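Long-range contacts in adhesion G-protein coupled receptor G6 (Danio rerio, PDB 6V55), which acts as an adhesion G-protein coupled receptor linked to myelination, its calcium-binding, glycosylated extracellular region probably serving cell adhesion and signalling: residues D342-S347 and I487-Y492; Y381-S386 and L404-Y409. One frame throughout, in Å; residues are numbered along the deposited sequence.

Contact 1. Residues D342-S347 and I487-Y492; sequences DIFYRS and INRDNY. With NAG (2-acetamido-2-deoxy-beta-D-glucopyranose), chain I.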
ATOM      1  N   ASP A 342      10.749   0.125 -23.754  1.00 37.45           N
ATOM      2  CA  ASP A 342      11.417  -1.110 -24.117  1.00 30.51           C
ATOM      3  C   ASP A 342      11.673  -1.967 -22.884  1.00 32.17           C
ATOM      4  O   ASP A 342      11.968  -1.442 -21.802  1.00 36.29           O
ATOM      5  CB  ASP A 342      12.738  -0.820 -24.825  1.00 33.53           C
ATOM      6  CG  ASP A 342      12.553  -0.099 -26.159  1.00 37.60           C
ATOM      7  OD1 ASP A 342      13.513   0.556 -26.615  1.00 37.91           O
ATOM      8  OD2 ASP A 342      11.452  -0.174 -26.756  1.00 40.51           O
ATOM      9  N   ILE A 343      11.564  -3.290 -23.057  1.00 30.82           N
ATOM     10  CA  ILE A 343      11.908  -4.277 -22.030  1.00 32.43           C
ATOM     11  C   ILE A 343      13.242  -4.918 -22.402  1.00 38.91           C
ATOM     12  O   ILE A 343      13.422  -5.374 -23.542  1.00 46.13           O
ATOM     13  CB  ILE A 343      10.803  -5.338 -21.891  1.00 30.40           C
ATOM     14  CG1 ILE A 343       9.497  -4.678 -21.443  1.00 31.95           C
ATOM     15  CG2 ILE A 343      11.236  -6.514 -20.992  1.00 27.66           C
ATOM     16  CD1 ILE A 343       9.375  -4.513 -19.931  1.00 37.23           C
ATOM     17  N   PHE A 344      14.172  -4.967 -21.449  1.00 32.91           N
ATOM     18  CA  PHE A 344      15.542  -5.379 -21.706  1.00 23.30           C
ATOM     19  C   PHE A 344      15.857  -6.729 -21.068  1.00 23.27           C
ATOM     20  O   PHE A 344      15.410  -7.020 -19.959  1.00 24.76           O
ATOM     21  CB  PHE A 344      16.481  -4.330 -21.172  1.00 20.55           C
ATOM     22  CG  PHE A 344      16.422  -3.036 -21.915  1.00 26.59           C
ATOM     23  CD1 PHE A 344      15.546  -2.019 -21.524  1.00 29.24           C
ATOM     24  CD2 PHE A 344      17.252  -2.828 -23.010  1.00 28.89           C
ATOM     25  CE1 PHE A 344      15.518  -0.805 -22.205  1.00 30.68           C
ATOM     26  CE2 PHE A 344      17.230  -1.626 -23.706  1.00 30.56           C
ATOM     27  CZ  PHE A 344      16.365  -0.607 -23.296  1.00 32.58           C
ATOM     28  N   TYR A 345      16.637  -7.549 -21.774  1.00 24.00           N
ATOM     29  CA  TYR A 345      17.050  -8.873 -21.328  1.00 22.80           C
ATOM     30  C   TYR A 345      18.556  -9.014 -21.504  1.00 25.46           C
ATOM     31  O   TYR A 345      19.110  -8.522 -22.490  1.00 33.97           O
ATOM     32  CB  TYR A 345      16.366  -9.965 -22.139  1.00 24.59           C
ATOM     33  CG  TYR A 345      14.857 -10.022 -22.037  1.00 30.89           C
ATOM     34  CD1 TYR A 345      14.238 -10.845 -21.094  1.00 31.96           C
ATOM     35  CD2 TYR A 345      14.051  -9.285 -22.906  1.00 31.68           C
ATOM     36  CE1 TYR A 345      12.863 -10.925 -21.010  1.00 36.32           C
ATOM     37  CE2 TYR A 345      12.666  -9.350 -22.825  1.00 35.69           C
ATOM     38  CZ  TYR A 345      12.076 -10.174 -21.871  1.00 41.78           C
ATOM     39  OH  TYR A 345      10.692 -10.264 -21.779  1.00 48.37           O
ATOM     40  N   ARG A 346      19.224  -9.697 -20.573  1.00 20.32           N
ATOM     41  CA  ARG A 346      20.648 -10.005 -20.698  1.00 22.69           C
ATOM     42  C   ARG A 346      20.815 -11.501 -20.927  1.00 22.30           C
ATOM     43  O   ARG A 346      20.230 -12.297 -20.187  1.00 24.24           O
ATOM     44  CB  ARG A 346      21.389  -9.574 -19.435  1.00 24.81           C
ATOM     45  CG  ARG A 346      22.878  -9.869 -19.403  1.00 29.85           C
ATOM     46  CD  ARG A 346      23.470  -9.602 -17.995  1.00 30.28           C
ATOM     47  NE  ARG A 346      22.821 -10.487 -17.034  1.00 34.61           N
ATOM     48  CZ  ARG A 346      22.089 -10.092 -15.990  1.00 34.11           C
ATOM     49  NH1 ARG A 346      21.926  -8.795 -15.719  1.00 29.93           N
ATOM     50  NH2 ARG A 346      21.521 -11.009 -15.205  1.00 33.95           N
ATOM     51  N   SER A 347      21.602 -11.898 -21.944  1.00 20.32           N
ATOM     52  CA  SER A 347      21.774 -13.320 -22.233  1.00 20.73           C
ATOM     53  C   SER A 347      23.240 -13.727 -22.247  1.00 21.04           C
ATOM     54  O   SER A 347      24.134 -12.922 -22.534  1.00 20.99           O
ATOM     55  CB  SER A 347      21.160 -13.754 -23.578  1.00 22.74           C
ATOM     56  OG  SER A 347      21.539 -12.879 -24.621  1.00 27.60           O
ATOM     57  N   ILE A 487      20.817   1.691 -17.774  1.00 35.88           N
ATOM     58  CA  ILE A 487      21.448   0.430 -18.173  1.00 36.14           C
ATOM     59  C   ILE A 487      22.946   0.637 -18.376  1.00 35.42           C
ATOM     60  O   ILE A 487      23.367   1.407 -19.255  1.00 32.55           O
ATOM     61  CB  ILE A 487      20.824  -0.133 -19.447  1.00 33.43           C
ATOM     62  CG1 ILE A 487      19.389  -0.509 -19.163  1.00 32.94           C
ATOM     63  CG2 ILE A 487      21.605  -1.337 -19.934  1.00 31.43           C
ATOM     64  CD1 ILE A 487      18.643  -0.626 -20.378  1.00 32.51           C
ATOM     65  N   ASN A 488      23.744  -0.062 -17.571  1.00 35.58           N
ATOM     66  CA  ASN A 488      25.180  -0.147 -17.796  1.00 38.11           C
ATOM     67  C   ASN A 488      25.427  -0.967 -19.057  1.00 40.73           C
ATOM     68  O   ASN A 488      25.218  -2.180 -19.066  1.00 42.76           O
ATOM     69  CB  ASN A 488      25.863  -0.787 -16.596  1.00 36.40           C
ATOM     70  CG  ASN A 488      27.322  -1.009 -16.830  1.00 40.29           C
ATOM     71  OD1 ASN A 488      28.000  -0.143 -17.371  1.00 41.46           O
ATOM     72  ND2 ASN A 488      27.822  -2.171 -16.438  1.00 43.98           N
ATOM     73  N   ARG A 489      25.898  -0.332 -20.129  1.00 37.13           N
ATOM     74  CA  ARG A 489      26.086  -1.048 -21.385  1.00 35.92           C
ATOM     75  C   ARG A 489      27.452  -1.724 -21.491  1.00 41.21           C
ATOM     76  O   ARG A 489      27.978  -1.863 -22.602  1.00 42.78           O
ATOM     77  CB  ARG A 489      25.852  -0.104 -22.563  1.00 32.69           C
ATOM     78  CG  ARG A 489      24.442   0.430 -22.571  1.00 35.48           C
ATOM     79  CD  ARG A 489      24.062   1.121 -23.861  1.00 39.26           C
ATOM     80  NE  ARG A 489      22.623   1.361 -23.889  1.00 43.98           N
ATOM     81  CZ  ARG A 489      21.759   0.580 -24.526  1.00 51.16           C
ATOM     82  NH1 ARG A 489      22.208  -0.479 -25.198  1.00 53.86           N
ATOM     83  NH2 ARG A 489      20.457   0.860 -24.500  1.00 51.63           N
ATOM     84  N   ASP A 490      28.036  -2.156 -20.367  1.00 41.62           N
ATOM     85  CA  ASP A 490      29.230  -2.987 -20.361  1.00 37.42           C
ATOM     86  C   ASP A 490      28.937  -4.398 -19.870  1.00 34.41           C
ATOM     87  O   ASP A 490      29.179  -5.347 -20.617  1.00 38.74           O
ATOM     88  CB  ASP A 490      30.334  -2.331 -19.537  1.00 42.52           C
ATOM     89  CG  ASP A 490      30.993  -1.195 -20.286  1.00 49.04           C
ATOM     90  OD1 ASP A 490      30.740  -1.094 -21.511  1.00 48.77           O
ATOM     91  OD2 ASP A 490      31.748  -0.411 -19.661  1.00 53.42           O
ATOM     92  N   ASN A 491      28.389  -4.591 -18.665  1.00 31.13           N
ATOM     93  CA  ASN A 491      27.965  -5.943 -18.309  1.00 37.17           C
ATOM     94  C   ASN A 491      26.450  -6.128 -18.240  1.00 32.84           C
ATOM     95  O   ASN A 491      26.001  -7.146 -17.691  1.00 34.72           O
ATOM     96  CB  ASN A 491      28.626  -6.425 -17.012  1.00 47.61           C
ATOM     97  CG  ASN A 491      28.418  -5.504 -15.825  1.00 59.15           C
ATOM     98  OD1 ASN A 491      27.689  -4.508 -15.880  1.00 58.53           O
ATOM     99  ND2 ASN A 491      29.088  -5.868 -14.717  1.00 68.80           N
ATOM    100  N   TYR A 492      25.671  -5.181 -18.803  1.00 25.26           N
ATOM    101  CA  TYR A 492      24.222  -5.302 -19.081  1.00 26.85           C
ATOM    102  C   TYR A 492      23.414  -5.538 -17.809  1.00 32.19           C
ATOM    103  O   TYR A 492      22.509  -6.375 -17.767  1.00 35.42           O
ATOM    104  CB  TYR A 492      23.926  -6.365 -20.153  1.00 25.06           C
ATOM    105  CG  TYR A 492      24.652  -6.055 -21.447  1.00 25.40           C
ATOM    106  CD1 TYR A 492      24.775  -4.732 -21.884  1.00 29.06           C
ATOM    107  CD2 TYR A 492      25.240  -7.060 -22.211  1.00 25.54           C
ATOM    108  CE1 TYR A 492      25.466  -4.410 -23.027  1.00 29.37           C
ATOM    109  CE2 TYR A 492      25.939  -6.745 -23.390  1.00 26.90           C
ATOM    110  CZ  TYR A 492      26.031  -5.406 -23.777  1.00 27.74           C
ATOM    111  OH  TYR A 492      26.698  -5.017 -24.902  1.00 27.46           O
TER
HETATM  112  C1  NAG I 907      29.201  -5.293 -13.389  1.00 54.84           C
HETATM  113  C2  NAG I 907      29.699  -3.828 -13.346  1.00 60.52           C
HETATM  114  C3  NAG I 907      30.023  -3.417 -11.895  1.00 55.12           C
HETATM  115  C4  NAG I 907      28.860  -3.722 -10.952  1.00 56.91           C
HETATM  116  C5  NAG I 907      28.418  -5.186 -11.091  1.00 59.04           C
HETATM  117  C6  NAG I 907      27.212  -5.544 -10.246  1.00 63.84           C
HETATM  118  C7  NAG I 907      31.162  -2.604 -14.930  1.00 74.79           C
HETATM  119  C8  NAG I 907      32.404  -2.695 -15.772  1.00 69.55           C
HETATM  120  N2  NAG I 907      30.869  -3.691 -14.205  1.00 71.14           N
HETATM  121  O3  NAG I 907      30.340  -2.031 -11.838  1.00 49.22           O
HETATM  122  O4  NAG I 907      29.226  -3.439  -9.603  1.00 55.50           O
HETATM  123  O5  NAG I 907      28.076  -5.464 -12.464  1.00 55.08           O
HETATM  124  O6  NAG I 907      26.109  -5.984 -11.030  1.00 66.02           O
HETATM  125  O7  NAG I 907      30.469  -1.587 -14.898  1.00 79.67           O
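I487 drives its terminal methyl squarely onto the ring of F344: CD1 lies 3.4 Å from the ring centroid and only 4° off the normal, close to an ideal CH-pi contact. With chi1 at -68°, F344 sends its ring out anti to its own carbonyl carbon and presents one face to the incoming methyl. R489 reaches the same ring differently. Its guanidinium plane stands 77° from that of the phenyl group, and NH2 comes obliquely to 4.2 Å from F344 CE2, a loose approach; its stronger polar partner is the carboxylate of D383. Further along the strand, R346 runs its aliphatic part beside Y492, where R346 CG meets Y492 CB at 3.7 Å. R346 CD also packs 3.5 Å from the carbonyl oxygen of N491. A bend at chi3 then turns the R346 guanidinium back, letting NH1 donate to Y492 O over 3.2 Å. That oxygen sits near the guanidinium plane, whereas NH1 stands above the plane of the carbonyl. R489, N491 and Y492 belong to the turn that joins strands 480-488 and 493-496, the connection of a hairpin probably belonging to the hormone-receptor domain, set against the sheet of the SEA domain. N491 bears an N-linked NAG through ND2. The junction therefore combines an apolar contact, I487 on F344, with a charged arginine fixed to a backbone carbonyl; because R346 NH2 also pairs with E447, its charge is probably well compensated while the guanidinium is held through both terminal nitrogens.

Contact 2. Residues Y381-S386 and L404-Y409; sequences YVDGIS and LALLVY. With NAG (2-acetamido-2-deoxy-beta-D-glucopyranose), chain J.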
ATOM      1  N   TYR A 381      15.549  -7.351 -30.598  1.00 32.30           N
ATOM      2  CA  TYR A 381      16.744  -7.042 -31.370  1.00 37.35           C
ATOM      3  C   TYR A 381      17.943  -7.039 -30.430  1.00 35.16           C
ATOM      4  O   TYR A 381      17.779  -6.919 -29.217  1.00 38.10           O
ATOM      5  CB  TYR A 381      16.604  -5.680 -32.085  1.00 47.86           C
ATOM      6  CG  TYR A 381      15.330  -5.491 -32.928  1.00 58.64           C
ATOM      7  CD1 TYR A 381      15.330  -5.802 -34.292  1.00 61.92           C
ATOM      8  CD2 TYR A 381      14.141  -4.968 -32.370  1.00 61.82           C
ATOM      9  CE1 TYR A 381      14.192  -5.626 -35.077  1.00 62.24           C
ATOM     10  CE2 TYR A 381      12.988  -4.785 -33.162  1.00 60.76           C
ATOM     11  CZ  TYR A 381      13.034  -5.114 -34.515  1.00 60.07           C
ATOM     12  OH  TYR A 381      11.939  -4.957 -35.326  1.00 59.30           O
ATOM     13  N   VAL A 382      19.159  -7.159 -30.980  1.00 31.10           N
ATOM     14  CA  VAL A 382      20.372  -7.071 -30.167  1.00 31.03           C
ATOM     15  C   VAL A 382      20.872  -5.636 -30.138  1.00 28.85           C
ATOM     16  O   VAL A 382      21.065  -5.007 -31.187  1.00 30.01           O
ATOM     17  CB  VAL A 382      21.477  -8.037 -30.641  1.00 35.11           C
ATOM     18  CG1 VAL A 382      21.118  -9.388 -30.215  1.00 39.50           C
ATOM     19  CG2 VAL A 382      21.635  -8.077 -32.137  1.00 36.51           C
ATOM     20  N   ASP A 383      21.086  -5.119 -28.930  1.00 27.55           N
ATOM     21  CA  ASP A 383      21.554  -3.759 -28.714  1.00 35.10           C
ATOM     22  C   ASP A 383      23.007  -3.730 -28.264  1.00 37.11           C
ATOM     23  O   ASP A 383      23.542  -2.645 -27.993  1.00 43.31           O
ATOM     24  CB  ASP A 383      20.664  -3.050 -27.672  1.00 44.45           C
ATOM     25  CG  ASP A 383      20.550  -1.533 -27.901  1.00 54.85           C
ATOM     26  OD1 ASP A 383      21.141  -1.026 -28.881  1.00 60.30           O
ATOM     27  OD2 ASP A 383      19.873  -0.847 -27.090  1.00 56.47           O
ATOM     28  N   GLY A 384      23.649  -4.891 -28.150  1.00 29.88           N
ATOM     29  CA  GLY A 384      25.036  -4.962 -27.731  1.00 24.94           C
ATOM     30  C   GLY A 384      25.474  -6.390 -27.462  1.00 26.33           C
ATOM     31  O   GLY A 384      24.696  -7.168 -26.889  1.00 24.05           O
ATOM     32  N   ILE A 385      26.700  -6.744 -27.865  1.00 26.09           N
ATOM     33  CA  ILE A 385      27.216  -8.108 -27.712  1.00 24.82           C
ATOM     34  C   ILE A 385      28.736  -8.032 -27.690  1.00 26.88           C
ATOM     35  O   ILE A 385      29.330  -7.219 -28.402  1.00 33.09           O
ATOM     36  CB  ILE A 385      26.660  -9.041 -28.821  1.00 22.57           C
ATOM     37  CG1 ILE A 385      27.167 -10.475 -28.706  1.00 21.76           C
ATOM     38  CG2 ILE A 385      26.894  -8.484 -30.208  1.00 27.06           C
ATOM     39  CD1 ILE A 385      26.297 -11.427 -29.436  1.00 21.97           C
ATOM     40  N   SER A 386      29.363  -8.816 -26.800  1.00 22.67           N
ATOM     41  CA  SER A 386      30.818  -8.852 -26.712  1.00 21.58           C
ATOM     42  C   SER A 386      31.294 -10.228 -26.245  1.00 22.28           C
ATOM     43  O   SER A 386      30.578 -10.940 -25.534  1.00 25.16           O
ATOM     44  CB  SER A 386      31.335  -7.776 -25.770  1.00 21.29           C
ATOM     45  OG  SER A 386      31.137  -8.125 -24.406  1.00 23.19           O
ATOM     46  N   LEU A 404      28.300 -12.275 -24.149  1.00 21.33           N
ATOM     47  CA  LEU A 404      27.310 -11.596 -23.326  1.00 26.15           C
ATOM     48  C   LEU A 404      26.520 -10.640 -24.212  1.00 28.97           C
ATOM     49  O   LEU A 404      27.120  -9.783 -24.866  1.00 31.08           O
ATOM     50  CB  LEU A 404      27.997 -10.839 -22.198  1.00 20.96           C
ATOM     51  CG  LEU A 404      27.113 -10.127 -21.193  1.00 24.08           C
ATOM     52  CD1 LEU A 404      26.286 -11.125 -20.412  1.00 20.61           C
ATOM     53  CD2 LEU A 404      28.024  -9.340 -20.274  1.00 21.65           C
ATOM     54  N   ALA A 405      25.183 -10.764 -24.220  1.00 26.21           N
ATOM     55  CA  ALA A 405      24.359 -10.041 -25.183  1.00 21.12           C
ATOM     56  C   ALA A 405      23.163  -9.377 -24.521  1.00 26.44           C
ATOM     57  O   ALA A 405      22.519  -9.954 -23.636  1.00 29.24           O
ATOM     58  CB  ALA A 405      23.847 -10.962 -26.284  1.00 21.35           C
ATOM     59  N   LEU A 406      22.839  -8.166 -25.008  1.00 22.93           N
ATOM     60  CA  LEU A 406      21.670  -7.393 -24.592  1.00 22.74           C
ATOM     61  C   LEU A 406      20.596  -7.498 -25.663  1.00 30.74           C
ATOM     62  O   LEU A 406      20.758  -6.957 -26.761  1.00 39.01           O
ATOM     63  CB  LEU A 406      22.038  -5.928 -24.368  1.00 24.67           C
ATOM     64  CG  LEU A 406      20.948  -4.992 -23.826  1.00 23.49           C
ATOM     65  CD1 LEU A 406      20.625  -5.366 -22.407  1.00 20.36           C
ATOM     66  CD2 LEU A 406      21.391  -3.553 -23.902  1.00 20.58           C
ATOM     67  N   LEU A 407      19.498  -8.177 -25.347  1.00 32.27           N
ATOM     68  CA  LEU A 407      18.318  -8.205 -26.204  1.00 28.35           C
ATOM     69  C   LEU A 407      17.336  -7.161 -25.701  1.00 32.70           C
ATOM     70  O   LEU A 407      17.145  -7.026 -24.490  1.00 35.76           O
ATOM     71  CB  LEU A 407      17.653  -9.582 -26.199  1.00 23.19           C
ATOM     72  CG  LEU A 407      18.593 -10.781 -26.063  1.00 24.62           C
ATOM     73  CD1 LEU A 407      17.845 -12.065 -25.729  1.00 21.49           C
ATOM     74  CD2 LEU A 407      19.386 -10.958 -27.327  1.00 21.63           C
ATOM     75  N   VAL A 408      16.711  -6.426 -26.629  1.00 33.90           N
ATOM     76  CA  VAL A 408      15.757  -5.368 -26.294  1.00 32.68           C
ATOM     77  C   VAL A 408      14.430  -5.657 -26.994  1.00 36.22           C
ATOM     78  O   VAL A 408      14.400  -5.931 -28.200  1.00 37.15           O
ATOM     79  CB  VAL A 408      16.310  -3.962 -26.645  1.00 32.36           C
ATOM     80  CG1 VAL A 408      16.921  -3.920 -28.009  1.00 37.19           C
ATOM     81  CG2 VAL A 408      15.248  -2.885 -26.563  1.00 32.58           C
ATOM     82  N   TYR A 409      13.340  -5.647 -26.218  1.00 38.28           N
ATOM     83  CA  TYR A 409      11.980  -5.864 -26.715  1.00 35.24           C
ATOM     84  C   TYR A 409      11.360  -4.507 -27.033  1.00 32.41           C
ATOM     85  O   TYR A 409      11.089  -3.724 -26.124  1.00 30.96           O
ATOM     86  CB  TYR A 409      11.174  -6.607 -25.652  1.00 32.81           C
ATOM     87  CG  TYR A 409       9.937  -7.354 -26.097  1.00 34.71           C
ATOM     88  CD1 TYR A 409       9.479  -7.307 -27.406  1.00 35.09           C
ATOM     89  CD2 TYR A 409       9.223  -8.120 -25.169  1.00 38.85           C
ATOM     90  CE1 TYR A 409       8.326  -7.994 -27.778  1.00 40.69           C
ATOM     91  CE2 TYR A 409       8.072  -8.806 -25.527  1.00 42.79           C
ATOM     92  CZ  TYR A 409       7.629  -8.749 -26.831  1.00 44.89           C
ATOM     93  OH  TYR A 409       6.484  -9.448 -27.177  1.00 47.31           O
TER
HETATM   94  C1  NAG J 908      19.721  -5.821 -35.668  1.00 52.97           C
HETATM   95  C2  NAG J 908      20.711  -5.197 -36.694  1.00 63.07           C
HETATM   96  C3  NAG J 908      20.918  -3.695 -36.410  1.00 62.25           C
HETATM   97  C4  NAG J 908      19.582  -2.959 -36.351  1.00 60.67           C
HETATM   98  C5  NAG J 908      18.687  -3.599 -35.286  1.00 58.66           C
HETATM   99  C6  NAG J 908      17.318  -2.963 -35.184  1.00 58.95           C
HETATM  100  C7  NAG J 908      22.572  -6.384 -37.794  1.00 70.43           C
HETATM  101  C8  NAG J 908      23.881  -7.088 -37.590  1.00 70.63           C
HETATM  102  N2  NAG J 908      21.985  -5.904 -36.689  1.00 68.89           N
HETATM  103  O3  NAG J 908      21.758  -3.115 -37.405  1.00 59.79           O
HETATM  104  O4  NAG J 908      19.776  -1.580 -36.054  1.00 60.88           O
HETATM  105  O5  NAG J 908      18.485  -4.992 -35.591  1.00 56.07           O
HETATM  106  O6  NAG J 908      17.079  -2.019 -36.220  1.00 60.89           O
HETATM  107  O7  NAG J 908      22.070  -6.254 -38.910  1.00 70.18           O
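The Y381 ring is met obliquely from two quarters, by V408 O of the paired strand and by a NAG residue of a glycan probably carried by N370. The sugar comes closest through its ring oxygen O5, 3.5 Å from Y381 CD1, and its C6 comes near the same CD1 side of the ring. The backbones of Y381 and V408 form a hydrogen-bonded antiparallel pair, with V408 N bound to Y381 O at 2.8 Å. The CG1 branch of V408 occupies the position between its own N and carbonyl carbon (chi1 46°), which brings it to 3.3 Å from Y381 O and also against D383 CB. At D383 the strand takes an extra residue: L406 O accepts from D383 N (2.9 Å), while L406 N donates to G384 O (2.8 Å). Two residues thus face one, as in a beta bulge, and the chain turns a corner before regular pairing resumes at I385 with A405 and continues at S386 with L404. L406 CD2 fills in against D383 CB at 3.9 Å. On the face shared by V382, I385, A405 and L407 the meetings are apolar: V382 CG1 touches L407 CD2 at 3.7 Å, and the extended I385 side chain lays CD1 against A405 CB at 4.0 Å. That face is covered by helix 361-374, whose L369 packs on V382 and whose T362 and I365 pack on I385. From the other face, L406 touches M446 and R489, and L404 touches Y492. Strand 380-392 forms one border of the five-stranded SEA sheet, and strand 399-410 beside it bonds onward to strand 342-353.

Contacts 1 and 2 share one sheet, their centres about 7 Å apart, and strand 404-409 lies between 381-386 and 342-347. Backbone bonds probably join them: Y409 N reaches I343 O at 2.7 Å, and S347 N reaches A405 O at 2.7 Å. Segment 487-492 of contact 1 also reaches contact 2: the R489 to D383 salt bridge ties the turn to the bulge, and Y492 OH packs 3.2 Å from G384 C. V408 meets F344 on the face of the sheet that segment 487-492 covers, opposite to helix 361-374. A sugar lies at each contact: NAG chain I is bonded to N491, NAG chain J packs beside Y381; both belong to glycans of the protein itself.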